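Beta-galactosidase (Bacteroides thetaiotaomicron, PDB 5MUJ) probably hydrolyses glycosidic bonds in side chain B of the plant pectin rhamnogalacturonan II. Local coordinates at residues Thr64-Gly69 with Gly174-Ala179; Leu73-Val78 with Tyr90-Ala95; Asp114-Cys119 with Ser184-Ile189; Met148-Gly153 with Gly168-Lys173; Val223-Ala228 with Val242-Ser247. All coordinates share one frame; numbering follows the deposited sequence.

Contact 1: Thr64-Gly69 with Gly174-Ala179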
# COMPACT_ATOMS: atom_id res chain seq x y z
N THR A 64 6.61 -1.03 -1.21
CA THR A 64 6.62 -0.11 -2.33
C THR A 64 7.93 -0.34 -3.07
O THR A 64 9.01 -0.23 -2.47
CB THR A 64 6.54 1.36 -1.87
OG1 THR A 64 5.48 1.52 -0.93
CG2 THR A 64 6.28 2.31 -3.03
N VAL A 65 7.82 -0.68 -4.35
CA VAL A 65 9.03 -1.04 -5.14
C VAL A 65 9.29 0.02 -6.20
O VAL A 65 8.40 0.45 -6.92
CB VAL A 65 8.96 -2.43 -5.81
CG1 VAL A 65 10.19 -2.69 -6.72
CG2 VAL A 65 8.85 -3.53 -4.77
N PHE A 66 10.56 0.40 -6.29
CA PHE A 66 10.98 1.37 -7.28
C PHE A 66 12.43 1.15 -7.72
O PHE A 66 13.13 0.32 -7.16
CB PHE A 66 10.76 2.79 -6.74
CG PHE A 66 11.38 3.05 -5.40
CD1 PHE A 66 10.74 2.61 -4.25
CD2 PHE A 66 12.56 3.79 -5.27
CE1 PHE A 66 11.30 2.83 -3.01
CE2 PHE A 66 13.10 4.03 -4.03
CZ PHE A 66 12.45 3.57 -2.90
N ARG A 67 12.85 1.89 -8.73
CA ARG A 67 14.16 1.68 -9.37
C ARG A 67 14.94 3.00 -9.38
O ARG A 67 14.39 4.04 -9.65
CB ARG A 67 13.90 1.15 -10.79
CG ARG A 67 14.90 1.38 -11.89
CD ARG A 67 16.00 0.33 -11.94
NE ARG A 67 16.05 -0.38 -13.22
CZ ARG A 67 16.34 0.15 -14.41
NH1 ARG A 67 16.63 1.45 -14.55
NH2 ARG A 67 16.32 -0.62 -15.50
N GLN A 68 16.24 2.94 -9.06
CA GLN A 68 17.16 4.07 -9.27
C GLN A 68 18.44 3.50 -9.84
O GLN A 68 19.04 2.64 -9.20
CB GLN A 68 17.48 4.81 -7.99
CG GLN A 68 18.45 5.96 -8.21
CD GLN A 68 18.53 6.88 -7.01
OE1 GLN A 68 19.40 6.73 -6.17
NE2 GLN A 68 17.61 7.82 -6.92
N GLY A 69 18.86 4.01 -10.99
CA GLY A 69 19.96 3.44 -11.74
C GLY A 69 19.45 2.12 -12.29
O GLY A 69 18.40 2.09 -12.95
N GLY A 174 18.21 13.53 0.06
CA GLY A 174 19.25 12.49 0.02
C GLY A 174 19.10 11.48 -1.09
O GLY A 174 18.16 11.53 -1.89
N ASP A 175 20.04 10.54 -1.10
CA ASP A 175 20.02 9.45 -2.02
C ASP A 175 19.02 8.39 -1.53
O ASP A 175 19.24 7.73 -0.51
CB ASP A 175 21.45 8.90 -2.15
CG ASP A 175 21.56 7.76 -3.11
OD1 ASP A 175 20.56 7.13 -3.53
OD2 ASP A 175 22.72 7.47 -3.43
N ILE A 176 17.93 8.22 -2.29
CA ILE A 176 16.81 7.32 -1.90
C ILE A 176 17.17 5.82 -1.85
O ILE A 176 16.43 5.02 -1.27
CB ILE A 176 15.55 7.49 -2.80
CG1 ILE A 176 15.90 7.15 -4.27
CG2 ILE A 176 14.96 8.89 -2.62
CD1 ILE A 176 14.74 7.26 -5.24
N SER A 177 18.34 5.48 -2.41
CA SER A 177 18.88 4.12 -2.31
C SER A 177 19.65 3.81 -1.02
O SER A 177 20.20 2.71 -0.89
CB SER A 177 19.76 3.83 -3.53
OG SER A 177 21.02 4.50 -3.44
N THR A 178 19.69 4.77 -0.08
CA THR A 178 20.40 4.65 1.20
C THR A 178 19.45 4.66 2.38
O THR A 178 18.38 5.29 2.33
CB THR A 178 21.50 5.74 1.35
OG1 THR A 178 20.93 7.07 1.46
CG2 THR A 178 22.43 5.70 0.15
N ALA A 179 19.80 3.92 3.42
CA ALA A 179 19.02 3.86 4.65
C ALA A 179 19.46 5.07 5.45
O ALA A 179 20.38 4.98 6.26
CB ALA A 179 19.28 2.57 5.42

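Contact 2: Leu73-Val78 with Tyr90-Ala95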
# COMPACT_ATOMS: atom_id res chain seq x y z
N LEU A 73 14.69 -0.99 -5.36
CA LEU A 73 14.54 -0.63 -3.96
C LEU A 73 13.11 -0.97 -3.49
O LEU A 73 12.22 -0.97 -4.31
CB LEU A 73 14.84 0.84 -3.82
CG LEU A 73 16.25 1.25 -4.25
CD1 LEU A 73 16.33 2.75 -4.39
CD2 LEU A 73 17.26 0.73 -3.25
N MSE A 74 12.98 -1.42 -2.24
CA MSE A 74 11.66 -1.66 -1.64
C MSE A 74 11.62 -1.04 -0.27
O MSE A 74 12.39 -1.40 0.61
CB MSE A 74 11.39 -3.16 -1.51
CG MSE A 74 9.97 -3.40 -0.97
SE MSE A 74 9.84 -5.19 -0.23
CE MSE A 74 10.26 -6.20 -1.86
N THR A 75 10.68 -0.12 -0.07
CA THR A 75 10.36 0.30 1.33
C THR A 75 9.31 -0.64 1.87
O THR A 75 8.56 -1.21 1.11
CB THR A 75 9.86 1.77 1.54
OG1 THR A 75 8.73 2.07 0.70
CG2 THR A 75 10.91 2.77 1.31
N TYR A 76 9.37 -0.87 3.17
CA TYR A 76 8.39 -1.71 3.88
C TYR A 76 8.26 -1.29 5.35
O TYR A 76 9.10 -0.58 5.88
CB TYR A 76 8.69 -3.19 3.72
CG TYR A 76 10.01 -3.64 4.33
CD1 TYR A 76 10.07 -4.07 5.66
CD2 TYR A 76 11.20 -3.69 3.56
CE1 TYR A 76 11.26 -4.47 6.25
CE2 TYR A 76 12.41 -4.11 4.14
CZ TYR A 76 12.43 -4.55 5.45
OH TYR A 76 13.59 -4.96 6.04
N VAL A 77 7.15 -1.69 5.98
CA VAL A 77 6.96 -1.36 7.37
C VAL A 77 7.21 -2.61 8.23
O VAL A 77 6.99 -3.75 7.80
CB VAL A 77 5.55 -0.75 7.64
CG1 VAL A 77 5.36 0.45 6.72
CG2 VAL A 77 4.43 -1.80 7.49
N VAL A 78 7.72 -2.36 9.41
CA VAL A 78 7.94 -3.36 10.41
C VAL A 78 7.11 -2.96 11.67
O VAL A 78 7.16 -1.82 12.17
CB VAL A 78 9.42 -3.43 10.81
CG1 VAL A 78 9.62 -4.32 12.02
CG2 VAL A 78 10.28 -3.94 9.63
N TYR A 90 4.75 0.91 13.99
CA TYR A 90 5.46 0.92 12.74
C TYR A 90 6.74 1.75 12.69
O TYR A 90 6.76 2.89 13.16
CB TYR A 90 4.54 1.39 11.62
CG TYR A 90 3.48 0.42 11.13
CD1 TYR A 90 3.70 -0.96 11.08
CD2 TYR A 90 2.28 0.90 10.62
CE1 TYR A 90 2.76 -1.83 10.57
CE2 TYR A 90 1.30 0.04 10.15
CZ TYR A 90 1.55 -1.33 10.12
OH TYR A 90 0.61 -2.18 9.62
N GLU A 91 7.80 1.14 12.10
CA GLU A 91 8.90 1.87 11.43
C GLU A 91 8.99 1.47 9.96
O GLU A 91 8.44 0.45 9.57
CB GLU A 91 10.26 1.66 12.14
CG GLU A 91 10.31 2.17 13.57
CD GLU A 91 11.65 2.04 14.21
OE1 GLU A 91 12.17 0.88 14.31
OE2 GLU A 91 12.20 3.09 14.56
N THR A 92 9.64 2.30 9.17
CA THR A 92 9.78 2.05 7.77
C THR A 92 11.27 1.79 7.52
O THR A 92 12.17 2.52 7.95
CB THR A 92 9.30 3.21 6.93
OG1 THR A 92 7.96 3.55 7.34
CG2 THR A 92 9.29 2.88 5.44
N TRP A 93 11.46 0.70 6.77
CA TRP A 93 12.79 0.21 6.37
C TRP A 93 12.87 0.22 4.83
O TRP A 93 11.88 0.30 4.09
CB TRP A 93 13.00 -1.22 6.91
CG TRP A 93 13.06 -1.35 8.38
CD1 TRP A 93 12.02 -1.11 9.27
CD2 TRP A 93 14.16 -1.74 9.18
NE1 TRP A 93 12.42 -1.33 10.57
CE2 TRP A 93 13.74 -1.71 10.55
CE3 TRP A 93 15.48 -2.10 8.89
CZ2 TRP A 93 14.59 -2.04 11.60
CZ3 TRP A 93 16.32 -2.40 9.92
CH2 TRP A 93 15.89 -2.42 11.25
N ILE A 94 14.09 0.01 4.38
CA ILE A 94 14.40 -0.09 2.93
C ILE A 94 15.33 -1.30 2.65
O ILE A 94 16.24 -1.59 3.41
CB ILE A 94 14.94 1.24 2.35
CG1 ILE A 94 14.85 1.28 0.83
CG2 ILE A 94 16.38 1.53 2.79
CD1 ILE A 94 15.12 2.63 0.23
N ALA A 95 15.03 -1.98 1.54
CA ALA A 95 15.85 -3.09 1.11
C ALA A 95 16.16 -2.90 -0.34
O ALA A 95 15.51 -2.18 -1.09
CB ALA A 95 15.15 -4.42 1.29

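Contact 3: Asp114-Cys119 with Ser184-Ile189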
# COMPACT_ATOMS: atom_id res chain seq x y z
N ASP A 114 10.61 10.44 18.79
CA ASP A 114 10.25 10.85 20.17
C ASP A 114 9.91 12.33 20.27
O ASP A 114 10.60 13.19 19.70
CB ASP A 114 11.39 10.54 21.15
CG ASP A 114 11.56 9.05 21.41
OD1 ASP A 114 10.56 8.31 21.51
OD2 ASP A 114 12.71 8.61 21.51
N GLY A 115 8.82 12.65 20.99
CA GLY A 115 8.42 14.03 21.20
C GLY A 115 7.54 14.65 20.12
O GLY A 115 7.21 15.84 20.22
N LYS A 116 7.15 13.86 19.12
CA LYS A 116 6.36 14.33 17.99
C LYS A 116 5.02 13.57 17.92
O LYS A 116 4.84 12.59 18.60
CB LYS A 116 7.17 14.18 16.70
CG LYS A 116 8.40 15.06 16.67
CD LYS A 116 8.06 16.52 16.44
CE LYS A 116 9.29 17.35 16.66
NZ LYS A 116 9.10 18.77 16.39
N TRP A 117 4.12 14.05 17.06
CA TRP A 117 2.75 13.50 16.90
C TRP A 117 2.74 12.06 16.43
O TRP A 117 1.79 11.32 16.66
CB TRP A 117 1.94 14.37 15.93
CG TRP A 117 2.35 14.28 14.50
CD1 TRP A 117 3.32 15.00 13.87
CD2 TRP A 117 1.80 13.39 13.53
NE1 TRP A 117 3.40 14.64 12.56
CE2 TRP A 117 2.48 13.65 12.31
CE3 TRP A 117 0.81 12.40 13.56
CZ2 TRP A 117 2.20 12.94 11.14
CZ3 TRP A 117 0.51 11.73 12.42
CH2 TRP A 117 1.22 12.00 11.19
N ASP A 118 3.79 11.69 15.74
CA ASP A 118 3.93 10.36 15.15
C ASP A 118 4.98 9.53 15.90
O ASP A 118 5.69 8.74 15.29
CB ASP A 118 4.27 10.50 13.67
CG ASP A 118 5.50 11.36 13.42
OD1 ASP A 118 6.16 11.78 14.43
OD2 ASP A 118 5.84 11.60 12.21
N CYS A 119 5.14 9.72 17.21
CA CYS A 119 6.26 9.10 17.91
C CYS A 119 6.29 7.57 17.86
O CYS A 119 7.36 6.99 17.82
CB CYS A 119 6.33 9.57 19.35
SG CYS A 119 4.83 9.19 20.27
N SER A 184 10.38 14.92 8.15
CA SER A 184 8.92 14.95 8.24
C SER A 184 8.37 16.18 8.93
O SER A 184 9.06 16.88 9.68
CB SER A 184 8.42 13.67 8.84
OG SER A 184 8.89 13.49 10.11
N LEU A 185 7.12 16.45 8.58
CA LEU A 185 6.37 17.61 9.17
C LEU A 185 5.95 17.35 10.61
O LEU A 185 5.69 16.22 11.02
CB LEU A 185 5.17 17.96 8.32
CG LEU A 185 5.46 18.49 6.91
CD1 LEU A 185 4.18 18.98 6.28
CD2 LEU A 185 6.54 19.58 6.88
N ASP A 186 5.81 18.44 11.37
CA ASP A 186 5.47 18.34 12.77
C ASP A 186 3.96 18.28 13.08
O ASP A 186 3.57 18.24 14.26
CB ASP A 186 6.17 19.47 13.52
CG ASP A 186 7.66 19.25 13.63
OD1 ASP A 186 8.20 18.21 13.15
OD2 ASP A 186 8.32 20.11 14.21
N LYS A 187 3.15 18.22 12.01
CA LYS A 187 1.73 18.05 12.02
C LYS A 187 1.38 17.07 10.89
O LYS A 187 2.06 17.04 9.86
CB LYS A 187 1.06 19.41 11.75
CG LYS A 187 1.32 20.01 10.35
CD LYS A 187 1.08 21.52 10.27
CE LYS A 187 -0.38 21.88 10.04
NZ LYS A 187 -0.74 23.26 10.51
N PRO A 188 0.30 16.28 11.06
CA PRO A 188 -0.17 15.54 9.89
C PRO A 188 -0.62 16.46 8.77
O PRO A 188 -0.99 17.62 9.03
CB PRO A 188 -1.35 14.72 10.42
CG PRO A 188 -1.68 15.23 11.76
CD PRO A 188 -0.57 16.11 12.25
N ILE A 189 -0.64 15.96 7.55
CA ILE A 189 -1.24 16.69 6.43
C ILE A 189 -2.74 16.46 6.26
O ILE A 189 -3.44 17.32 5.72
CB ILE A 189 -0.48 16.50 5.08
CG1 ILE A 189 -0.21 15.01 4.74
CG2 ILE A 189 0.78 17.37 5.09
CD1 ILE A 189 0.12 14.80 3.28
O HOH W 1 4.62 16.91 16.42

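Contact 4: Met148-Gly153 with Gly168-Lys173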
# COMPACT_ATOMS: atom_id res chain seq x y z
N MSE A 148 7.25 11.30 0.28
CA MSE A 148 6.65 10.10 0.88
C MSE A 148 5.51 10.53 1.76
O MSE A 148 5.60 11.57 2.41
CB MSE A 148 7.73 9.44 1.72
CG MSE A 148 7.27 8.25 2.55
SE MSE A 148 8.71 7.68 3.75
CE MSE A 148 9.02 6.13 2.61
N THR A 149 4.44 9.76 1.77
CA THR A 149 3.40 9.91 2.79
C THR A 149 3.45 8.72 3.69
O THR A 149 3.98 7.69 3.35
CB THR A 149 1.98 10.06 2.23
OG1 THR A 149 1.64 8.87 1.49
CG2 THR A 149 1.88 11.32 1.37
N TYR A 150 2.85 8.84 4.86
CA TYR A 150 2.92 7.80 5.88
C TYR A 150 1.73 7.72 6.85
O TYR A 150 0.97 8.71 7.06
CB TYR A 150 4.26 7.86 6.64
CG TYR A 150 4.50 9.10 7.49
CD1 TYR A 150 4.14 9.13 8.84
CD2 TYR A 150 5.16 10.20 6.97
CE1 TYR A 150 4.42 10.25 9.63
CE2 TYR A 150 5.43 11.33 7.75
CZ TYR A 150 5.08 11.35 9.08
OH TYR A 150 5.39 12.50 9.81
N ILE A 151 1.54 6.52 7.39
CA ILE A 151 0.66 6.27 8.55
C ILE A 151 1.42 6.79 9.77
O ILE A 151 2.53 6.28 10.08
CB ILE A 151 0.36 4.75 8.70
CG1 ILE A 151 -0.58 4.29 7.58
CG2 ILE A 151 -0.10 4.39 10.10
CD1 ILE A 151 -0.76 2.79 7.49
N GLY A 152 0.86 7.79 10.46
CA GLY A 152 1.48 8.35 11.65
C GLY A 152 0.54 8.33 12.83
O GLY A 152 -0.67 8.41 12.65
N GLY A 153 1.08 8.24 14.04
CA GLY A 153 0.24 8.22 15.24
C GLY A 153 1.05 8.10 16.50
O GLY A 153 2.25 7.78 16.46
N GLY A 168 0.75 11.48 7.41
CA GLY A 168 1.90 12.37 7.46
C GLY A 168 2.62 12.55 6.12
O GLY A 168 2.38 11.82 5.17
N LEU A 169 3.48 13.55 6.07
CA LEU A 169 4.25 13.90 4.88
C LEU A 169 5.73 13.90 5.23
O LEU A 169 6.12 14.48 6.25
CB LEU A 169 3.89 15.30 4.38
CG LEU A 169 4.60 15.77 3.10
CD1 LEU A 169 4.22 14.93 1.88
CD2 LEU A 169 4.30 17.26 2.85
N ALA A 170 6.53 13.24 4.39
CA ALA A 170 7.98 13.23 4.51
C ALA A 170 8.62 13.51 3.20
O ALA A 170 8.01 13.36 2.15
CB ALA A 170 8.47 11.92 5.07
N SER A 171 9.90 13.89 3.28
CA SER A 171 10.66 14.17 2.09
C SER A 171 12.15 14.06 2.36
O SER A 171 12.57 14.03 3.50
CB SER A 171 10.34 15.56 1.56
OG SER A 171 10.84 16.58 2.41
N THR A 172 12.92 13.96 1.29
CA THR A 172 14.38 13.94 1.42
C THR A 172 15.08 14.54 0.21
O THR A 172 14.57 14.43 -0.91
CB THR A 172 14.92 12.51 1.66
OG1 THR A 172 16.31 12.55 2.04
CG2 THR A 172 14.73 11.62 0.41
N LYS A 173 16.20 15.20 0.46
CA LYS A 173 17.12 15.63 -0.59
C LYS A 173 18.25 14.59 -0.76
O LYS A 173 19.15 14.75 -1.59
CB LYS A 173 17.69 17.02 -0.29
CG LYS A 173 16.73 18.13 -0.67
CD LYS A 173 17.38 19.51 -0.65
CE LYS A 173 16.43 20.59 -1.17
NZ LYS A 173 16.18 20.51 -2.64
O HOH W 2 3.50 14.94 8.71

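Contact 5: Val223-Ala228 with Val242-Ser247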
# COMPACT_ATOMS: atom_id res chain seq x y z
N VAL A 223 -2.49 14.14 -6.56
CA VAL A 223 -3.68 13.36 -6.28
C VAL A 223 -3.38 12.25 -5.32
O VAL A 223 -2.61 11.38 -5.66
CB VAL A 223 -4.27 12.76 -7.58
CG1 VAL A 223 -5.49 11.88 -7.29
CG2 VAL A 223 -4.60 13.85 -8.61
N MSE A 224 -3.97 12.25 -4.16
CA MSE A 224 -3.79 11.25 -3.16
C MSE A 224 -4.90 10.26 -3.13
O MSE A 224 -6.03 10.64 -3.09
CB MSE A 224 -3.64 11.93 -1.80
CG MSE A 224 -3.50 10.86 -0.78
SE MSE A 224 -3.63 11.57 1.08
CE MSE A 224 -2.19 12.91 1.12
N PHE A 225 -4.57 8.96 -3.19
CA PHE A 225 -5.48 7.89 -3.06
C PHE A 225 -5.18 7.30 -1.67
O PHE A 225 -4.11 7.01 -1.31
CB PHE A 225 -5.41 6.77 -4.16
CG PHE A 225 -6.19 7.08 -5.40
CD1 PHE A 225 -5.74 8.00 -6.27
CD2 PHE A 225 -7.43 6.49 -5.66
CE1 PHE A 225 -6.43 8.31 -7.38
CE2 PHE A 225 -8.14 6.83 -6.80
CZ PHE A 225 -7.62 7.71 -7.68
N TYR A 226 -6.20 7.26 -0.82
CA TYR A 226 -6.02 6.74 0.54
C TYR A 226 -7.24 6.01 1.05
O TYR A 226 -8.37 6.25 0.60
CB TYR A 226 -5.61 7.84 1.55
CG TYR A 226 -6.63 8.91 1.93
CD1 TYR A 226 -7.03 9.87 1.00
CD2 TYR A 226 -7.07 9.00 3.23
CE1 TYR A 226 -7.89 10.91 1.38
CE2 TYR A 226 -7.98 10.00 3.61
CZ TYR A 226 -8.36 10.94 2.66
OH TYR A 226 -9.21 11.99 2.99
N ASN A 227 -7.02 5.06 1.95
CA ASN A 227 -8.11 4.33 2.58
C ASN A 227 -8.21 4.70 4.06
O ASN A 227 -7.28 5.19 4.68
CB ASN A 227 -8.09 2.79 2.31
CG ASN A 227 -6.81 2.11 2.75
OD1 ASN A 227 -5.77 2.27 2.09
ND2 ASN A 227 -6.91 1.25 3.77
N ALA A 228 -9.43 4.62 4.58
CA ALA A 228 -9.73 5.10 5.92
C ALA A 228 -10.97 4.36 6.39
O ALA A 228 -11.66 3.80 5.58
CB ALA A 228 -9.99 6.60 5.89
N VAL A 242 -11.98 3.72 -0.02
CA VAL A 242 -10.94 4.45 -0.73
C VAL A 242 -11.47 5.80 -1.22
O VAL A 242 -12.54 5.86 -1.86
CB VAL A 242 -10.41 3.63 -1.91
CG1 VAL A 242 -9.52 4.47 -2.78
CG2 VAL A 242 -9.66 2.41 -1.41
N GLY A 243 -10.70 6.84 -0.96
CA GLY A 243 -11.02 8.18 -1.43
C GLY A 243 -9.82 8.95 -1.88
O GLY A 243 -8.71 8.47 -1.79
N ILE A 244 -10.07 10.15 -2.38
CA ILE A 244 -9.11 11.02 -3.02
C ILE A 244 -8.95 12.34 -2.27
O ILE A 244 -9.96 12.95 -1.75
CB ILE A 244 -9.56 11.29 -4.47
CG1 ILE A 244 -9.46 10.02 -5.34
CG2 ILE A 244 -8.80 12.44 -5.09
CD1 ILE A 244 -10.05 10.17 -6.72
N ALA A 245 -7.72 12.82 -2.17
CA ALA A 245 -7.45 14.19 -1.70
C ALA A 245 -6.59 14.88 -2.71
O ALA A 245 -5.85 14.20 -3.41
CB ALA A 245 -6.79 14.22 -0.35
N LEU A 246 -6.59 16.20 -2.74
CA LEU A 246 -6.02 16.96 -3.83
C LEU A 246 -5.17 18.11 -3.29
O LEU A 246 -5.55 18.75 -2.31
CB LEU A 246 -7.14 17.51 -4.74
CG LEU A 246 -8.05 16.45 -5.39
CD1 LEU A 246 -9.34 17.04 -5.97
CD2 LEU A 246 -7.32 15.61 -6.44
N SER A 247 -4.06 18.40 -3.98
CA SER A 247 -3.12 19.46 -3.58
C SER A 247 -2.38 20.07 -4.76
O SER A 247 -2.18 19.43 -5.80
CB SER A 247 -2.11 18.92 -2.58
OG SER A 247 -1.23 19.92 -2.09

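Contact 1: Thr64-Gly69 with Gly174-Ala179
Phe66 and Gln68 close on Ile176 at a seam between two blades of a five-bladed beta-propeller: strand 59-68 opens one four-stranded blade, and loop 174-179 lies between the last two strands of the next. On the isoleucine, CD1 meets Phe66, while CG1 further back meets Gln68. A chi1 of 61° tucks Ile176 CG1 in over its own main chain, and the side chain then runs straight on, bringing CD1 to 3.8 Å from Phe66 CE2 at a slant to the ring. Gln68 is extended (chi1 179°, chi2 167°) and sets its amide group crosswise against Ile176, with Gln68 CD 3.8 Å from Ile176 CG1. With an alanine here instead of Gln68, the CG1 flank of Ile176 is likely to lose its cover and Asp175 a polar neighbour.

One shell out, Phe66 also packs on Leu73, Pro126 and Leu139, and Ile176 on Trp182. The loop owes its shape to a type I beta turn from Asp175 to Thr178 combined with an Asx turn. Asp175 OD1 accepts from Ser177 N at 3.0 Å and from Ser177 OG at 2.7 Å, both reaching it from the same face of the carboxylate. At the turn's closure Asp175 O is gripped twice, by Thr178 N at 3.0 Å and by Thr178 OG1 at 2.7 Å, the hydroxyl lying in the carbonyl plane.

Contact 2: Leu73-Val78 with Tyr90-Ala95
Tyr76 and Trp93 meet because their first torsions swing them together: at chi1 64° the tyrosine CG stands between its backbone N and carbonyl carbon, while at chi1 -65° the tryptophan CG lies anti to its carbonyl carbon. The result is that Trp93 CB, rather than the indole, sits over a face of the Tyr76 ring, 3.9 Å from its centroid, in a CH-pi contact. The two ring systems are nearly parallel, 13° apart, but slid so far that they barely overlap. Ala95 CB meets the same phenol ring at its edge, 4.0 Å from Tyr76 CE2, and Val78 CG2 lies over a face of the indole, only 3.3 Å from Trp93 CD1.

These residues share one face of an antiparallel beta hairpin, made of the second and third strands of a propeller blade. Met74 with Ala95, Tyr76 with Trp93 and Val78 with Glu91 are the hydrogen-bonded pairs, each joined by two backbone bonds; the Trp93 N to Tyr76 O bond is 2.8 Å long and almost straight. Thr75 faces Ile94 and Val77 faces Thr92 in the non-hydrogen-bonded pairs between them.

At the Tyr90 end of the pair, Val77 CG2 presses on a face of the Tyr90 ring, 3.5 Å from Tyr90 CE1. Tyr90 OH is hydrogen-bonded to Glu159, and the Tyr90 side chain lies about 5 Å from a bound rhamnose. At the other polar ends, Tyr76 OH pairs with Thr105 OG1, and Thr92 OG1 with Arg122 O and Gly124 N.

Contact 3: Asp114-Cys119 with Ser184-Ile189
Lys116 and Trp117 begin a type I beta turn, closed by a weak Cys119 N to Lys116 O bond, that comes up against Asp186 and Lys187 with CA atoms 6.6 Å apart for Lys116 and Asp186. Trp117 fills the join. Its chi1 of 71° throws the indole across to segment 184-189 so that Pro188 lies flat over one face: Pro188 CD is 3.9 Å from the centroid of the five-membered ring, a CH-pi contact, and Pro188 CB is 3.8 Å from Trp117 CH2. Asp118 CB covers the opposite face.

The indole is also held at its edge. Trp117 NE1 gives a hydrogen bond of 3.2 Å to Leu185 O, which lies in the ring plane, and this fixes the rotation of the ring under the proline. Leu185 O takes a second bond from Arg113. A water completes the join on the backbone, accepting from Trp117 N at 3.0 Å and donating to Asp186 O at 2.7 Å.

Toward the solvent, Lys116 bends at chi2 and brings NZ to 2.7 Å from Asp186 OD2, a salt bridge in which the ammonium comes from well above the carboxylate plane (65° out of it). Asp186 OD1 has a partner of its own in Arg113, so two cations probably stabilise the charged form of this carboxylate.

These are two surface loops packed together at one edge of a propeller blade: 114-119 leads into its first strand, 121-126, and 184-189 leaves its last, 183-184.

Contact 4: Met148-Gly153 with Gly168-Lys173
The ring of Tyr150 lies flat over Gly168, whose CA stands 3.7 Å from the ring centroid and almost on its normal, a CH-pi contact with the backbone itself. A chi1 of 66° folds the ring over its own main chain and across the neighbouring strand. With the ring as placed, a CB at Gly168 would fall on Tyr150 CZ, consistent with glycine at this position. The ring reaches on to Ala170, with Tyr150 CE2 4.1 Å from Ala170 CB.

Backbone bonds pair Met148, a selenomethionine, with Ala170 and Tyr150 with Gly168. In the second pair Gly168 N reaches Tyr150 O at 2.8 Å, while Tyr150 N is 3.0 Å from Gly168 O. A water accepts from Leu169 N and donates to Tyr150 OH, and that hydroxyl is also hydrogen-bonded to Asp118. A leucine in place of Tyr150 would probably leave Asp118 and the water without their phenol partner and lose the flat cover over Gly168.

The two strands are the middle pair of a four-stranded antiparallel blade: strand 146-153 is bonded on its other side to strand 121-126, and strand 166-172 to the short strand 183-184.

Contact 5: Val223-Ala228 with Val242-Ser247
Ile244 and Phe225 carry the packing on the face shared with Val223, Val242 and Leu246. The two side chains run alongside each other in the same direction, with Ile244 CG1 over one face of the phenyl ring, 3.8 Å from its centroid, in a CH-pi contact, and Ile244 CD1 3.6 Å from Phe225 CZ. Val242 CG1 comes to the ring's edge, 4.1 Å from Phe225 CD2, and beyond Ile244 the row continues with Val223 CG2 3.9 Å from Leu246 CD2.

On the other face Tyr226 leans across Gly243, its CD1 3.5 Å from Gly243 O, and sets CE1 3.9 Å from Ala245 CB. The phenol oxygen is hydrogen-bonded to Glu201.

Four backbone hydrogen bonds tie the strands, two for Met224 (a selenomethionine) with Ala245 and two for Tyr226 with Gly243. The Gly243 N to Tyr226 O bond is 2.9 Å long.

Asn227, where OD1 accepts from Asp273 N, has its side chain about 6 Å from a bound rhamnose. The pair is an antiparallel hairpin of the second and third strands of a beta-propeller blade, with its Asn227 end close to the bound glycan.

Contacts 2, 4 and 5 are buried strand pairs, each the middle two strands of a different propeller blade, and backbone bonds with rings lying over aliphatic groups do the work in all three. Contacts 1 and 3 join loops or strand ends far apart in sequence: contact 1 is partly buried and bridges two blades, while contact 3 lies at the surface and relies on a salt bridge, an indole bond, a water and a proline over the indole. Contact 1 shares one blade with contact 2 and the other with contact 4. Contacts 3 and 4 share a blade, where Leu185 N meets Leu169 O. Contact 5 stands further off, touching contact 3 through Ile189 and Met224.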